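PDB 4JPQ: uncharacterized protein, which is of unknown function but probably binds carbohydrate through a carbohydrate-binding family 9 fold. Local coordinates for residues Ala22-Leu27 and Glu156-Ile161; Phe53-Thr58 and Ile62-Lys67. One frame throughout, in Å; residues are numbered along the deposited sequence.

In the fold
Interaction 1 lays helix 23-29 across strand 156-161, and interaction 2 pairs strands 53-57 and 62-67 in a hairpin; their centres are about 6 Å apart. Strand 61-70 connects them, since it pairs with strand 50-57 along one edge and with strand 152-162 along the other. The evidence for the second seam is a pair of probable backbone hydrogen bonds, Ile161 N to Ile62 O and Tyr66 N to Leu157 O, each 2.8 Å. Side chains join the two contacts as well: Leu27 CB packs 3.4 Å from Arg54 CZ, and His65 touches both Pro24 and Val158. Both contacts lie within the carbohydrate-binding family 9 range, and both reach strands that neighbour each other in the sheet.

Interaction 1 (Ala22-Leu27 and Glu156-Ile161); sequences AVPSLL and ELVMVI
Val23 and Pro24, in the first turn of helix 23-29, rest on Val158 and Val160 of strand 152-162, a helix-on-sheet packing at the flank of the beta-rich carbohydrate-binding family 9 fold. The short axes of helix 23-27 and strand 156-161 run nearly perpendicular, 83° apart, with a closest approach of 10.2 Å, a spacing filled by side chains from both elements.

All the contacts across the interface are apolar, and no hydrogen bond crosses it. Val158 presents its two methyls to two different residues. CG1, which lies anti to the backbone N (chi1 166°), meets Val23 CB at 3.7 Å and also lies near both methyls of Val23. The other branch, Val158 CG2, faces the proline ring, approaching Pro24 CD at 4.1 Å with CG equally near. Val23 thus sits over one branch of Val158 and Pro24 over the other.

The polar bonds run within each element or to its neighbours. Inside the helix, Leu27 N donates to Val23 O at 2.9 Å, while the strand is bonded through its backbone to Tyr66 and Leu64 on one side and to Trp138 and Lys136 on the other.

Two residues further along the strand from Val158, Val23 CG2 also meets Val160 CG2 at 3.8 Å, methyl against methyl.

Interaction 2 (Phe53-Thr58 and Ile62-Lys67); sequences FRIAHT and ILLHYK
Arg54 and His65 face each other as a hydrogen-bonded pair of an antiparallel beta hairpin and are joined by backbone and side chain alike. Arg54 N donates to His65 O at 2.9 Å, and His65 N returns a bond to Arg54 O at 3.1 Å. Their side chains lie alongside, pointing the same way; Arg54 NE donates to His65 ND1 at 3.3 Å. NE lies close to the imidazole plane, whereas ND1 is tilted out of the guanidinium plane, the two planes being 41° apart. Two residues on, Ala56 and Leu63 repeat the backbone pairing, with Leu63 N to Ala56 O the straightest bond, at 173°.

On the opposite face, Ile55 CD1 meets Leu64 CD2 and Ile62 CG2, both at 3.7 Å, because CG1 stands anti to the backbone N (chi1 -171°) with CD1 extended beyond it. Phe53 CB approaches Tyr66 CD2 obliquely at 3.7 Å.

A second shell fixes the polar pair. Asp28 forms a salt bridge with Arg54 NH1, which also bonds to Ile32 O, while Glu156 takes the other imidazole nitrogen, His65 NE2. A leucine in place of Arg54 would probably leave His65 ND1 without this donor and the Asp28 carboxylate without its mate.

Further out, helix 23-29 packs through Leu27 on Ala56 and His65. Ile55 lies against Leu7 and Val9 of strand 6-11, and strand 152-162 continues the pairing beyond 61-70.

Interaction 1 (Ala22-Leu27 and Glu156-Ile161)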
# COMPACT_ATOMS: atom_id res chain seq x y z
N ALA A 22 5.70 -16.14 1.73
CA ALA A 22 5.02 -16.87 2.80
C ALA A 22 3.83 -16.17 3.45
O ALA A 22 3.06 -16.82 4.14
CB ALA A 22 6.03 -17.23 3.89
N VAL A 23 3.66 -14.87 3.22
CA VAL A 23 2.60 -14.11 3.91
C VAL A 23 1.15 -14.55 3.63
O VAL A 23 0.35 -14.59 4.55
CB VAL A 23 2.78 -12.58 3.71
CG1 VAL A 23 1.60 -11.76 4.21
CG2 VAL A 23 4.05 -12.12 4.41
N PRO A 24 0.80 -14.86 2.37
CA PRO A 24 -0.60 -15.25 2.10
C PRO A 24 -1.05 -16.47 2.89
O PRO A 24 -2.18 -16.51 3.39
CB PRO A 24 -0.60 -15.51 0.59
CG PRO A 24 0.41 -14.54 0.09
CD PRO A 24 1.51 -14.59 1.11
N SER A 25 -0.15 -17.45 2.99
CA SER A 25 -0.39 -18.65 3.79
C SER A 25 -0.52 -18.32 5.28
O SER A 25 -1.43 -18.79 5.95
CB SER A 25 0.77 -19.62 3.61
OG SER A 25 0.67 -20.69 4.52
N LEU A 26 0.38 -17.48 5.78
CA LEU A 26 0.35 -17.04 7.17
C LEU A 26 -0.99 -16.39 7.52
O LEU A 26 -1.59 -16.71 8.56
CB LEU A 26 1.48 -16.04 7.45
CG LEU A 26 1.68 -15.55 8.87
CD1 LEU A 26 2.00 -16.71 9.79
CD2 LEU A 26 2.80 -14.54 8.92
N LEU A 27 -1.45 -15.51 6.64
CA LEU A 27 -2.69 -14.78 6.83
C LEU A 27 -3.92 -15.68 6.74
O LEU A 27 -4.85 -15.51 7.55
CB LEU A 27 -2.77 -13.59 5.89
CG LEU A 27 -1.66 -12.53 6.11
CD1 LEU A 27 -1.78 -11.46 5.05
CD2 LEU A 27 -1.70 -11.87 7.48
N GLU A 156 -1.40 -10.57 -7.39
CA GLU A 156 -1.34 -10.35 -5.95
C GLU A 156 0.02 -9.79 -5.58
O GLU A 156 1.01 -10.03 -6.27
CB GLU A 156 -1.58 -11.66 -5.19
CG GLU A 156 -2.84 -12.40 -5.62
CD GLU A 156 -3.19 -13.60 -4.74
OE1 GLU A 156 -2.55 -13.80 -3.69
OE2 GLU A 156 -4.14 -14.33 -5.11
N LEU A 157 0.05 -9.04 -4.48
CA LEU A 157 1.25 -8.38 -4.00
C LEU A 157 1.26 -8.27 -2.49
O LEU A 157 0.21 -8.02 -1.90
CB LEU A 157 1.36 -6.99 -4.64
CG LEU A 157 2.59 -6.13 -4.27
CD1 LEU A 157 3.08 -5.35 -5.48
CD2 LEU A 157 2.37 -5.21 -3.08
N VAL A 158 2.46 -8.39 -1.91
CA VAL A 158 2.68 -8.36 -0.48
C VAL A 158 3.80 -7.41 -0.12
O VAL A 158 4.80 -7.33 -0.83
CB VAL A 158 3.06 -9.77 0.02
CG1 VAL A 158 3.63 -9.76 1.44
CG2 VAL A 158 1.85 -10.67 -0.05
N MSE A 159 3.61 -6.72 1.00
CA MSE A 159 4.60 -5.84 1.59
C MSE A 159 4.70 -6.19 3.05
O MSE A 159 3.68 -6.30 3.73
CB MSE A 159 4.19 -4.36 1.48
CG MSE A 159 4.33 -3.83 0.06
SE MSE A 159 4.13 -1.87 0.08
CE MSE A 159 2.27 -1.63 -0.55
N VAL A 160 5.93 -6.38 3.52
CA VAL A 160 6.23 -6.61 4.95
C VAL A 160 7.00 -5.35 5.37
O VAL A 160 8.16 -5.18 5.00
CB VAL A 160 7.06 -7.88 5.16
CG1 VAL A 160 7.33 -8.12 6.63
CG2 VAL A 160 6.35 -9.07 4.54
N ILE A 161 6.33 -4.46 6.09
CA ILE A 161 6.89 -3.16 6.47
C ILE A 161 7.38 -3.18 7.93
O ILE A 161 6.55 -3.13 8.84
CB ILE A 161 5.84 -2.04 6.26
CG1 ILE A 161 5.42 -1.98 4.79
CG2 ILE A 161 6.39 -0.68 6.70
CD1 ILE A 161 4.19 -1.13 4.53

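Interaction 2 (Phe53-Thr58 and Ile62-Lys67)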
# COMPACT_ATOMS: atom_id res chain seq x y z
N PHE A 53 -7.83 -6.05 -0.24
CA PHE A 53 -6.60 -6.10 0.55
C PHE A 53 -6.86 -6.61 1.96
O PHE A 53 -8.00 -6.76 2.36
CB PHE A 53 -5.96 -4.72 0.60
CG PHE A 53 -6.66 -3.75 1.52
CD1 PHE A 53 -7.84 -3.14 1.13
CD2 PHE A 53 -6.14 -3.47 2.79
CE1 PHE A 53 -8.50 -2.25 1.98
CE2 PHE A 53 -6.79 -2.58 3.64
CZ PHE A 53 -7.97 -1.97 3.24
N ARG A 54 -5.79 -6.88 2.70
CA ARG A 54 -5.89 -7.26 4.11
C ARG A 54 -4.60 -6.94 4.82
O ARG A 54 -3.53 -6.89 4.21
CB ARG A 54 -6.28 -8.71 4.32
CG ARG A 54 -5.33 -9.70 3.71
CD ARG A 54 -5.78 -11.11 4.02
NE ARG A 54 -4.92 -12.08 3.35
CZ ARG A 54 -5.09 -13.41 3.39
NH1 ARG A 54 -6.05 -13.98 4.13
NH2 ARG A 54 -4.24 -14.19 2.73
N ILE A 55 -4.72 -6.74 6.12
CA ILE A 55 -3.64 -6.27 6.93
C ILE A 55 -3.61 -6.92 8.32
O ILE A 55 -4.64 -7.22 8.91
CB ILE A 55 -3.71 -4.72 7.00
CG1 ILE A 55 -2.45 -4.14 7.67
CG2 ILE A 55 -5.02 -4.24 7.67
CD1 ILE A 55 -2.38 -2.63 7.65
N ALA A 56 -2.39 -7.12 8.82
CA ALA A 56 -2.14 -7.69 10.16
C ALA A 56 -0.78 -7.23 10.64
O ALA A 56 -0.10 -6.49 9.91
CB ALA A 56 -2.20 -9.19 10.10
N HIS A 57 -0.37 -7.64 11.84
CA HIS A 57 0.95 -7.26 12.35
C HIS A 57 1.58 -8.29 13.25
O HIS A 57 0.89 -9.07 13.89
CB HIS A 57 0.90 -5.90 13.06
CG HIS A 57 0.23 -5.92 14.40
ND1 HIS A 57 0.92 -5.80 15.58
CD2 HIS A 57 -1.08 -6.04 14.74
CE1 HIS A 57 0.07 -5.82 16.59
NE2 HIS A 57 -1.15 -5.97 16.11
N THR A 58 2.91 -8.25 13.30
CA THR A 58 3.70 -9.12 14.15
C THR A 58 4.14 -8.46 15.45
O THR A 58 4.72 -9.13 16.30
CB THR A 58 4.96 -9.59 13.40
OG1 THR A 58 5.81 -8.47 13.13
CG2 THR A 58 4.56 -10.26 12.08
N ILE A 62 4.33 -4.68 9.88
CA ILE A 62 3.00 -4.60 9.29
C ILE A 62 3.03 -5.50 8.06
O ILE A 62 3.95 -5.38 7.24
CB ILE A 62 2.62 -3.19 8.81
CG1 ILE A 62 2.63 -2.21 9.98
CG2 ILE A 62 1.23 -3.20 8.15
CD1 ILE A 62 2.44 -0.76 9.59
N LEU A 63 2.00 -6.34 7.92
CA LEU A 63 1.86 -7.28 6.84
C LEU A 63 0.67 -6.87 5.97
O LEU A 63 -0.46 -6.83 6.47
CB LEU A 63 1.58 -8.67 7.42
CG LEU A 63 2.57 -9.21 8.45
CD1 LEU A 63 2.15 -10.61 8.87
CD2 LEU A 63 4.00 -9.22 7.92
N LEU A 64 0.92 -6.59 4.69
CA LEU A 64 -0.11 -6.22 3.71
C LEU A 64 -0.16 -7.21 2.57
O LEU A 64 0.89 -7.62 2.08
CB LEU A 64 0.21 -4.89 3.04
CG LEU A 64 0.07 -3.60 3.79
CD1 LEU A 64 0.57 -2.47 2.91
CD2 LEU A 64 -1.37 -3.38 4.19
N HIS A 65 -1.38 -7.53 2.12
CA HIS A 65 -1.63 -8.44 1.03
C HIS A 65 -2.76 -7.86 0.19
O HIS A 65 -3.85 -7.69 0.70
CB HIS A 65 -1.97 -9.83 1.58
CG HIS A 65 -2.22 -10.86 0.52
ND1 HIS A 65 -3.25 -11.77 0.57
CD2 HIS A 65 -1.58 -11.09 -0.66
CE1 HIS A 65 -3.23 -12.53 -0.51
NE2 HIS A 65 -2.23 -12.14 -1.26
N TYR A 66 -2.45 -7.52 -1.06
CA TYR A 66 -3.40 -6.99 -2.03
C TYR A 66 -3.69 -8.04 -3.08
O TYR A 66 -2.78 -8.76 -3.50
CB TYR A 66 -2.78 -5.82 -2.79
CG TYR A 66 -2.53 -4.57 -2.00
CD1 TYR A 66 -1.31 -4.38 -1.34
CD2 TYR A 66 -3.48 -3.54 -1.95
CE1 TYR A 66 -1.05 -3.21 -0.63
CE2 TYR A 66 -3.23 -2.36 -1.24
CZ TYR A 66 -2.02 -2.20 -0.59
OH TYR A 66 -1.76 -1.06 0.12
N LYS A 67 -4.95 -8.10 -3.53
CA LYS A 67 -5.38 -8.95 -4.66
C LYS A 67 -6.03 -8.02 -5.68
O LYS A 67 -6.87 -7.20 -5.32
CB LYS A 67 -6.38 -10.00 -4.21
CG LYS A 67 -5.79 -11.14 -3.39
CD LYS A 67 -6.86 -12.01 -2.72
CE LYS A 67 -7.80 -12.71 -3.70
NZ LYS A 67 -8.71 -13.64 -2.96